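PDB 3C38: autoinducer 2 sensor kinase/phosphatase LuxQ from Vibrio cholerae, which senses the quorum signal autoinducer 2 through LuxP at its periplasmic domain, crystallised here, and switches between autokinase and phosphatase activity, controlling phosphate flow to LuxU and ultimately LuxO. Local coordinates for residues E169-G174 against E178-A183; L189-K194 against Y199-V204; D90-D95 against K111-V116. All coordinates share one frame; numbering follows the deposited sequence. Where two conformers were deposited one is given.

Contact 1. Residues E169-G174 against E178-A183; sequences ENIRSG and ENLVLA
The apolar part of this contact is made by Leu180, which rises from its strand against the helical turn of Ile171 and Arg172. One branch does most of the touching. Leu180 CD1 lies 3.4 Å from Arg172 N and 3.7 Å from Arg172 CB, so the methyl rests on helix backbone as much as on side chain. Leu180 CD1 also reaches Ile171 CG2 at 3.7 Å, where the two side chains cross at about a right angle. Leu180 CG is turned anti to its own carbonyl carbon (chi1 -62°), and CD1 extends from there to the helix. On the sheet side Leu180 also packs on Val234 and Ser236 of strand 228-239.

Helix 165-174 and strand 179-184 are consecutive elements of a PAS-like domain of the Cache clan. A short connection turns the chain back, and the segment axes approach to 8.2 Å, laying the end of the helix against the four-stranded antiparallel sheet.

Arg172 touches 178-183 with its aliphatic part, while its charge is held by Glu169 of its own helix. Arg172 CD passes 3.7 Å from Glu178 O, a van der Waals approach, before a bend at chi3 turns the guanidinium back. There it grips the carboxylate side-on: Arg172 NE donates to Glu169 OE2 and Arg172 NH2 to Glu169 OE1, each at 2.8 Å. Both nitrogens meet the oxygens on the syn side but distinctly out of the carboxylate plane. Arg172 NH1 donates to Ser177 O in the connection. Beyond it, Glu178 OE2 is hydrogen-bonded to Thr239 N of strand 228-239.

Contact 2. Residues L189-K194 against Y199-V204; sequences LVSTLK and YSLDYV
Leu193 pushes one methyl, CD2, into the angle between Tyr199 and the first turn of the following helix. Leu193 CD2 is 3.8 Å from Tyr199 CE1 and comes to the edge of the ring, near its plane, rather than over a face. Leu193 CD2 lies equally close, 3.8 Å, to Leu201 N at the start of the helix, with Val204 CG2 behind it at 4.2 Å. A second, lighter contact runs alongside: Leu201 CD1 meets Ser191, with CB and OG of the serine each 4.0 Å away.

These positions are set by local turns. Ser191 OG, swung anti to the backbone N (chi1 163°), accepts from Leu193 N at 3.0 Å, an ST turn that bends the chain as it leaves strand 187-191. On the other segment Ser200 is the N-cap of helix 201-205, its OG accepting from Tyr203 N at 3.2 Å. The contact thus joins the end of an edge strand of the four-stranded sheet to a short helix in the loop leading to strand 216-225, within a PAS-like domain of the Cache clan.

Farther out, the Tyr199 hydroxyl is hydrogen-bonded to Asn179 ND2 and its ring meets Phe216 edge-to-face. Val181 of the neighbouring strand packs beneath Leu201 and Val204, while Thr192 OG1 is tied to Leu180 N and Asn179 OD1.

Contact 3. Residues D90-D95 against K111-V116; sequences DNILWD and KLIRRV
Asp90 OD1 is gripped by two nitrogens of one guanidinium group, that of Arg114. Arg114 NE donates to Asp90 OD1 at 2.7 Å, fairly straight with an N-H...O angle of 154°, while the second, weak bond to the same oxygen comes from Arg114 NH2. The other carboxylate oxygen completes the grip, with Arg114 NH2 lying 2.9 Å from Asp90 OD2. The arginine therefore presents its NE side edge-on. Asp90 OD1 toward NE and OD2 toward NH2 each use the syn lone pair, and the two flat groups are only 6° from a common plane. Such a side-on, two-pronged salt bridge fixes the rotation of both groups more firmly than a single bond would. A bend in the arginine chain at chi2 (-71°) brings the guanidinium round from the helix to the aspartate. Both residues are exposed and each touches a crystal neighbour, so the lattice may contribute to the geometry.

Nearer the sheet, the contact becomes apolar. The methyls Ile92 CD1 and Ile113 CD1 are in contact, although their modelled separation of 3.3 Å is too short to be trusted in detail, and the two side chains approach obliquely. Ile113 is buried and continues onto Phe85 and Ser87 of the adjacent strand 83-88, whereas Ile92 packs against Gln106 and Asn110 in earlier turns of helix 106-115.

Strand 91-95 is an outer strand of the five-stranded antiparallel sheet, and helix 106-115 lies in the long connection that carries the chain to the opposite outer strand, 123-127. A sheet of order 2-1-5-4-3, with a helical connection between its second and third strands, is the PAS-like fold of Cache sensor domains.

The three contacts follow one another along the chain, contact 3 first, then contact 1 and contact 2. Contacts 1 and 2 belong together: their centres are 10 Å apart, and strands 179-184 and 187-191 are neighbours in the four-stranded sheet, joined by a probable hydrogen bond between Leu182 O and Leu189 N. Contact 3 sits on the five-stranded sheet, on the opposite side of the chain's centre, about 31 Å from contact 1 and 34 Å from contact 2, centre to centre. Each sheet thus has its own helical packing, consistent with the tandem PAS-like arrangement of the LuxQ periplasmic region, which binds the AI-2–LuxP complex.

Contact 1. Residues E169-G174 against E178-A183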
loop_
_atom_site.group_PDB
_atom_site.type_symbol
_atom_site.label_atom_id
_atom_site.label_comp_id
_atom_site.label_asym_id
_atom_site.label_seq_id
_atom_site.Cartn_x
_atom_site.Cartn_y
_atom_site.Cartn_z
ATOM N N GLU A 169 -3.593 5.778 -10.611
ATOM C CA GLU A 169 -3.359 6.176 -11.994
ATOM C C GLU A 169 -2.692 5.033 -12.754
ATOM O O GLU A 169 -2.991 4.778 -13.921
ATOM C CB GLU A 169 -2.477 7.432 -12.030
ATOM C CG GLU A 169 -1.878 7.737 -13.398
ATOM C CD GLU A 169 -2.934 8.056 -14.441
ATOM O OE1 GLU A 169 -2.580 8.061 -15.640
ATOM O OE2 GLU A 169 -4.107 8.301 -14.061
ATOM N N ASN A 170 -1.786 4.343 -12.079
ATOM C CA ASN A 170 -1.089 3.214 -12.672
ATOM C C ASN A 170 -2.096 2.108 -13.024
ATOM O O ASN A 170 -1.942 1.405 -14.029
ATOM C CB ASN A 170 -0.049 2.710 -11.684
ATOM C CG ASN A 170 0.503 1.368 -12.063
ATOM O OD1 ASN A 170 1.361 1.260 -12.951
ATOM N ND2 ASN A 170 0.008 0.319 -11.402
ATOM N N ILE A 171 -3.141 1.958 -12.209
ATOM C CA ILE A 171 -4.166 0.954 -12.477
ATOM C C ILE A 171 -5.093 1.454 -13.593
ATOM O O ILE A 171 -5.532 0.677 -14.449
ATOM C CB ILE A 171 -5.007 0.658 -11.222
ATOM C CG1 ILE A 171 -4.138 -0.010 -10.159
ATOM C CG2 ILE A 171 -6.196 -0.247 -11.571
ATOM C CD1 ILE A 171 -4.894 -0.311 -8.883
ATOM N N ARG A 172 -5.371 2.756 -13.587
ATOM C CA ARG A 172 -6.234 3.356 -14.591
ATOM C C ARG A 172 -5.612 3.174 -15.968
ATOM O O ARG A 172 -6.272 2.707 -16.897
ATOM C CB ARG A 172 -6.424 4.858 -14.341
ATOM C CG ARG A 172 -7.376 5.526 -15.349
ATOM C CD ARG A 172 -7.137 7.031 -15.496
ATOM N NE ARG A 172 -5.833 7.328 -16.099
ATOM C CZ ARG A 172 -5.453 6.933 -17.318
ATOM N NH1 ARG A 172 -6.273 6.220 -18.091
ATOM N NH2 ARG A 172 -4.241 7.239 -17.767
ATOM N N SER A 173 -4.341 3.545 -16.099
ATOM C CA SER A 173 -3.689 3.421 -17.391
ATOM C C SER A 173 -3.548 1.953 -17.785
ATOM O O SER A 173 -3.888 1.576 -18.910
ATOM C CB SER A 173 -2.321 4.109 -17.379
ATOM O OG SER A 173 -1.409 3.440 -16.529
ATOM N N GLY A 174 -3.071 1.135 -16.852
ATOM C CA GLY A 174 -2.901 -0.281 -17.111
ATOM C C GLY A 174 -4.175 -0.965 -17.570
ATOM O O GLY A 174 -4.121 -1.996 -18.247
ATOM N N GLU A 178 -11.191 5.167 -18.278
ATOM C CA GLU A 178 -11.403 6.607 -18.400
ATOM C C GLU A 178 -11.011 7.301 -17.106
ATOM O O GLU A 178 -10.278 8.288 -17.105
ATOM C CB GLU A 178 -12.874 6.899 -18.641
ATOM C CG GLU A 178 -13.228 7.428 -19.996
ATOM C CD GLU A 178 -14.703 7.764 -20.066
ATOM O OE1 GLU A 178 -15.109 8.820 -19.514
ATOM O OE2 GLU A 178 -15.449 6.949 -20.651
ATOM N N ASN A 179 -11.546 6.783 -16.008
ATOM C CA ASN A 179 -11.292 7.326 -14.688
ATOM C C ASN A 179 -11.584 6.265 -13.641
ATOM O O ASN A 179 -12.414 5.365 -13.850
ATOM C CB ASN A 179 -12.193 8.541 -14.415
ATOM C CG ASN A 179 -11.560 9.857 -14.839
ATOM O OD1 ASN A 179 -10.453 10.200 -14.420
ATOM N ND2 ASN A 179 -12.271 10.608 -15.655
ATOM N N LEU A 180 -10.893 6.382 -12.514
ATOM C CA LEU A 180 -11.088 5.469 -11.398
ATOM C C LEU A 180 -11.204 6.245 -10.092
ATOM O O LEU A 180 -10.684 7.355 -9.949
ATOM C CB LEU A 180 -9.922 4.480 -11.277
ATOM C CG LEU A 180 -9.611 3.493 -12.401
ATOM C CD1 LEU A 180 -8.336 2.743 -12.009
ATOM C CD2 LEU A 180 -10.769 2.515 -12.630
ATOM N N VAL A 181 -11.899 5.642 -9.139
ATOM C CA VAL A 181 -12.065 6.221 -7.814
ATOM C C VAL A 181 -11.901 5.088 -6.805
ATOM O O VAL A 181 -12.637 4.094 -6.852
ATOM C CB VAL A 181 -13.472 6.822 -7.606
ATOM C CG1 VAL A 181 -13.561 7.385 -6.195
ATOM C CG2 VAL A 181 -13.763 7.900 -8.654
ATOM N N LEU A 182 -10.931 5.219 -5.912
ATOM C CA LEU A 182 -10.721 4.203 -4.896
ATOM C C LEU A 182 -11.434 4.722 -3.662
ATOM O O LEU A 182 -11.164 5.826 -3.190
ATOM C CB LEU A 182 -9.229 3.995 -4.610
ATOM C CG LEU A 182 -8.891 3.018 -3.471
ATOM C CD1 LEU A 182 -9.501 1.654 -3.767
ATOM C CD2 LEU A 182 -7.379 2.896 -3.317
ATOM N N ALA A 183 -12.359 3.927 -3.144
ATOM C CA ALA A 183 -13.112 4.362 -1.982
ATOM C C ALA A 183 -13.374 3.268 -0.964
ATOM O O ALA A 183 -13.200 2.083 -1.242
ATOM C CB ALA A 183 -14.441 4.961 -2.435
#

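Contact 2. Residues L189-K194 against Y199-V204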
loop_
_atom_site.group_PDB
_atom_site.type_symbol
_atom_site.label_atom_id
_atom_site.label_comp_id
_atom_site.label_asym_id
_atom_site.label_seq_id
_atom_site.Cartn_x
_atom_site.Cartn_y
_atom_site.Cartn_z
ATOM N N LEU A 189 -10.847 7.540 -1.242
ATOM C CA LEU A 189 -9.478 7.591 -0.744
ATOM C C LEU A 189 -8.650 8.391 -1.750
ATOM O O LEU A 189 -7.910 9.298 -1.391
ATOM C CB LEU A 189 -8.905 6.185 -0.587
ATOM C CG LEU A 189 -9.568 5.371 0.519
ATOM C CD1 LEU A 189 -8.809 4.058 0.713
ATOM C CD2 LEU A 189 -9.564 6.189 1.821
ATOM N N VAL A 190 -8.793 8.060 -3.024
ATOM C CA VAL A 190 -8.067 8.774 -4.070
ATOM C C VAL A 190 -8.862 8.629 -5.361
ATOM O O VAL A 190 -9.606 7.659 -5.532
ATOM C CB VAL A 190 -6.610 8.233 -4.248
ATOM C CG1 VAL A 190 -6.621 6.796 -4.723
ATOM C CG2 VAL A 190 -5.846 9.124 -5.224
ATOM N N SER A 191 -8.711 9.606 -6.251
ATOM C CA SER A 191 -9.434 9.641 -7.519
ATOM C C SER A 191 -8.552 10.155 -8.646
ATOM O O SER A 191 -7.615 10.928 -8.407
ATOM C CB SER A 191 -10.645 10.567 -7.373
ATOM O OG SER A 191 -11.173 10.965 -8.623
ATOM N N THR A 192 -8.851 9.727 -9.869
ATOM C CA THR A 192 -8.093 10.173 -11.028
ATOM C C THR A 192 -8.834 11.283 -11.785
ATOM O O THR A 192 -8.308 11.810 -12.769
ATOM C CB THR A 192 -7.853 9.028 -12.032
ATOM O OG1 THR A 192 -9.113 8.534 -12.492
ATOM C CG2 THR A 192 -7.052 7.906 -11.400
ATOM N N LEU A 193 -10.052 11.619 -11.351
ATOM C CA LEU A 193 -10.833 12.667 -12.021
ATOM C C LEU A 193 -10.107 14.017 -12.067
ATOM O O LEU A 193 -9.554 14.472 -11.057
ATOM C CB LEU A 193 -12.198 12.844 -11.350
ATOM C CG LEU A 193 -13.278 11.833 -11.778
ATOM C CD1 LEU A 193 -12.870 10.435 -11.324
ATOM C CD2 LEU A 193 -14.637 12.196 -11.156
ATOM N N LYS A 194 -10.099 14.643 -13.245
ATOM C CA LYS A 194 -9.442 15.945 -13.424
ATOM C C LYS A 194 -10.325 17.052 -12.865
ATOM O O LYS A 194 -9.839 18.028 -12.315
ATOM C CB LYS A 194 -9.184 16.240 -14.905
ATOM C CG LYS A 194 -8.760 15.048 -15.741
ATOM C CD LYS A 194 -7.422 14.477 -15.322
ATOM C CE LYS A 194 -7.108 13.208 -16.128
ATOM N NZ LYS A 194 -8.111 12.094 -15.910
ATOM N N TYR A 199 -19.288 14.216 -15.214
ATOM C CA TYR A 199 -19.731 13.609 -13.960
ATOM C C TYR A 199 -18.796 13.998 -12.813
ATOM O O TYR A 199 -17.586 14.150 -13.016
ATOM C CB TYR A 199 -19.777 12.086 -14.121
ATOM C CG TYR A 199 -18.494 11.499 -14.679
ATOM C CD1 TYR A 199 -17.376 11.309 -13.864
ATOM C CD2 TYR A 199 -18.390 11.161 -16.028
ATOM C CE1 TYR A 199 -16.189 10.801 -14.376
ATOM C CE2 TYR A 199 -17.214 10.654 -16.551
ATOM C CZ TYR A 199 -16.115 10.476 -15.721
ATOM O OH TYR A 199 -14.940 9.993 -16.248
ATOM N N SER A 200 -19.355 14.164 -11.617
ATOM C CA SER A 200 -18.562 14.543 -10.451
ATOM C C SER A 200 -18.120 13.334 -9.616
ATOM O O SER A 200 -18.647 12.230 -9.768
ATOM C CB SER A 200 -19.364 15.486 -9.556
ATOM O OG SER A 200 -20.470 14.806 -8.992
ATOM N N LEU A 201 -17.155 13.552 -8.729
ATOM C CA LEU A 201 -16.662 12.478 -7.868
ATOM C C LEU A 201 -17.828 11.943 -7.050
ATOM O O LEU A 201 -18.004 10.726 -6.900
ATOM C CB LEU A 201 -15.579 13.005 -6.924
ATOM C CG LEU A 201 -15.091 12.025 -5.854
ATOM C CD1 LEU A 201 -14.590 10.754 -6.510
ATOM C CD2 LEU A 201 -13.992 12.674 -5.039
ATOM N N ASP A 202 -18.617 12.879 -6.533
ATOM C CA ASP A 202 -19.792 12.586 -5.726
ATOM C C ASP A 202 -20.748 11.633 -6.448
ATOM O O ASP A 202 -21.253 10.676 -5.858
ATOM C CB ASP A 202 -20.497 13.900 -5.401
ATOM C CG ASP A 202 -21.609 13.736 -4.391
ATOM O OD1 ASP A 202 -22.575 12.987 -4.671
ATOM O OD2 ASP A 202 -21.513 14.368 -3.317
ATOM N N TYR A 203 -20.995 11.900 -7.729
ATOM C CA TYR A 203 -21.875 11.059 -8.540
ATOM C C TYR A 203 -21.289 9.654 -8.681
ATOM O O TYR A 203 -21.973 8.654 -8.477
ATOM C CB TYR A 203 -22.049 11.667 -9.933
ATOM C CG TYR A 203 -22.492 10.659 -10.974
ATOM C CD1 TYR A 203 -23.784 10.114 -10.957
ATOM C CD2 TYR A 203 -21.601 10.209 -11.951
ATOM C CE1 TYR A 203 -24.165 9.147 -11.891
ATOM C CE2 TYR A 203 -21.974 9.238 -12.890
ATOM C CZ TYR A 203 -23.251 8.713 -12.853
ATOM O OH TYR A 203 -23.607 7.742 -13.764
ATOM N N VAL A 204 -20.020 9.598 -9.065
ATOM C CA VAL A 204 -19.317 8.341 -9.223
ATOM C C VAL A 204 -19.374 7.498 -7.940
ATOM O O VAL A 204 -19.666 6.306 -8.019
ATOM C CB VAL A 204 -17.848 8.581 -9.588
ATOM C CG1 VAL A 204 -17.140 7.256 -9.774
ATOM C CG2 VAL A 204 -17.755 9.439 -10.845
#

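Contact 3. Residues D90-D95 against K111-V116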
loop_
_atom_site.group_PDB
_atom_site.type_symbol
_atom_site.label_atom_id
_atom_site.label_comp_id
_atom_site.label_asym_id
_atom_site.label_seq_id
_atom_site.Cartn_x
_atom_site.Cartn_y
_atom_site.Cartn_z
ATOM N N ASP A 90 7.478 -5.435 20.556
ATOM C CA ASP A 90 6.806 -4.142 20.542
ATOM C C ASP A 90 7.769 -2.962 20.450
ATOM O O ASP A 90 7.358 -1.809 20.575
ATOM C CB ASP A 90 5.930 -3.990 21.781
ATOM C CG ASP A 90 5.008 -5.170 21.987
ATOM O OD1 ASP A 90 4.236 -5.502 21.058
ATOM O OD2 ASP A 90 5.052 -5.769 23.084
ATOM N N ASN A 91 9.046 -3.242 20.231
ATOM C CA ASN A 91 10.031 -2.175 20.135
ATOM C C ASN A 91 10.213 -1.790 18.662
ATOM O O ASN A 91 9.926 -2.588 17.762
ATOM C CB ASN A 91 11.361 -2.641 20.754
ATOM C CG ASN A 91 12.296 -1.482 21.109
ATOM O OD1 ASN A 91 11.849 -0.363 21.358
ATOM N ND2 ASN A 91 13.597 -1.758 21.157
ATOM N N ILE A 92 10.665 -0.563 18.422
ATOM C CA ILE A 92 10.901 -0.087 17.065
ATOM C C ILE A 92 12.358 0.357 17.021
ATOM O O ILE A 92 12.716 1.414 17.548
ATOM C CB ILE A 92 9.988 1.116 16.698
ATOM C CG1 ILE A 92 8.513 0.744 16.878
ATOM C CG2 ILE A 92 10.218 1.521 15.251
ATOM C CD1 ILE A 92 8.006 -0.272 15.893
ATOM N N LEU A 93 13.197 -0.467 16.404
ATOM C CA LEU A 93 14.619 -0.182 16.307
ATOM C C LEU A 93 14.883 0.898 15.277
ATOM O O LEU A 93 15.784 1.722 15.450
ATOM C CB LEU A 93 15.391 -1.449 15.921
ATOM C CG LEU A 93 15.266 -2.682 16.821
ATOM C CD1 LEU A 93 16.037 -3.844 16.208
ATOM C CD2 LEU A 93 15.789 -2.364 18.210
ATOM N N TRP A 94 14.096 0.892 14.203
ATOM C CA TRP A 94 14.270 1.871 13.142
ATOM C C TRP A 94 12.950 2.263 12.471
ATOM O O TRP A 94 11.964 1.522 12.518
ATOM C CB TRP A 94 15.242 1.323 12.100
ATOM C CG TRP A 94 15.558 2.282 11.002
ATOM C CD1 TRP A 94 16.439 3.322 11.047
ATOM C CD2 TRP A 94 14.996 2.286 9.684
ATOM N NE1 TRP A 94 16.468 3.972 9.832
ATOM C CE2 TRP A 94 15.592 3.355 8.978
ATOM C CE3 TRP A 94 14.049 1.487 9.031
ATOM C CZ2 TRP A 94 15.266 3.648 7.649
ATOM C CZ3 TRP A 94 13.726 1.778 7.712
ATOM C CH2 TRP A 94 14.335 2.848 7.035
ATOM N N ASP A 95 12.960 3.436 11.840
ATOM C CA ASP A 95 11.802 3.993 11.153
ATOM C C ASP A 95 12.339 4.943 10.085
ATOM O O ASP A 95 13.113 5.852 10.401
ATOM C CB ASP A 95 10.946 4.758 12.165
ATOM C CG ASP A 95 9.891 5.628 11.516
ATOM O OD1 ASP A 95 9.297 6.455 12.234
ATOM O OD2 ASP A 95 9.644 5.492 10.300
ATOM N N LYS A 111 1.322 -0.001 17.391
ATOM C CA LYS A 111 0.088 -0.771 17.411
ATOM C C LYS A 111 -0.048 -1.648 16.165
ATOM O O LYS A 111 -0.691 -2.706 16.199
ATOM C CB LYS A 111 -1.092 0.187 17.520
ATOM C CG LYS A 111 -0.935 1.223 18.641
ATOM C CD LYS A 111 -2.240 1.989 18.859
ATOM C CE LYS A 111 -2.237 2.782 20.156
ATOM N NZ LYS A 111 -3.595 3.340 20.435
ATOM N N LEU A 112 0.567 -1.204 15.068
ATOM C CA LEU A 112 0.527 -1.938 13.807
ATOM C C LEU A 112 1.355 -3.208 13.911
ATOM O O LEU A 112 1.041 -4.210 13.274
ATOM C CB LEU A 112 1.059 -1.066 12.667
ATOM C CG LEU A 112 0.215 0.158 12.313
ATOM C CD1 LEU A 112 0.862 0.919 11.165
ATOM C CD2 LEU A 112 -1.190 -0.286 11.929
ATOM N N ILE A 113 2.415 -3.152 14.715
ATOM C CA ILE A 113 3.293 -4.297 14.931
ATOM C C ILE A 113 2.439 -5.514 15.248
ATOM O O ILE A 113 2.598 -6.576 14.663
ATOM C CB ILE A 113 4.224 -4.073 16.137
ATOM C CG1 ILE A 113 4.952 -2.735 16.008
ATOM C CG2 ILE A 113 5.207 -5.217 16.251
ATOM C CD1 ILE A 113 5.906 -2.665 14.870
ATOM N N ARG A 114 1.531 -5.344 16.194
ATOM C CA ARG A 114 0.645 -6.420 16.612
ATOM C C ARG A 114 -0.351 -6.783 15.526
ATOM O O ARG A 114 -0.559 -7.958 15.226
ATOM C CB ARG A 114 -0.120 -5.996 17.865
ATOM C CG ARG A 114 0.742 -5.820 19.094
ATOM C CD ARG A 114 1.228 -7.164 19.604
ATOM N NE ARG A 114 2.076 -7.018 20.782
ATOM C CZ ARG A 114 2.061 -7.863 21.806
ATOM N NH1 ARG A 114 1.243 -8.908 21.786
ATOM N NH2 ARG A 114 2.853 -7.654 22.848
ATOM N N ARG A 115 -0.963 -5.757 14.940
ATOM C CA ARG A 115 -1.962 -5.930 13.889
ATOM C C ARG A 115 -1.507 -6.869 12.780
ATOM O O ARG A 115 -2.244 -7.763 12.370
ATOM C CB ARG A 115 -2.330 -4.572 13.288
ATOM C CG ARG A 115 -2.925 -3.596 14.292
ATOM C CD ARG A 115 -3.453 -2.359 13.598
ATOM N NE ARG A 115 -4.238 -1.519 14.495
ATOM C CZ ARG A 115 -4.920 -0.453 14.099
ATOM N NH1 ARG A 115 -4.905 -0.108 12.824
ATOM N NH2 ARG A 115 -5.629 0.254 14.966
ATOM N N VAL A 116 -0.293 -6.658 12.289
ATOM C CA VAL A 116 0.251 -7.494 11.230
ATOM C C VAL A 116 1.041 -8.621 11.900
ATOM O O VAL A 116 2.265 -8.646 11.867
ATOM C CB VAL A 116 1.166 -6.661 10.304
ATOM C CG1 VAL A 116 1.705 -7.523 9.189
ATOM C CG2 VAL A 116 0.391 -5.494 9.729
#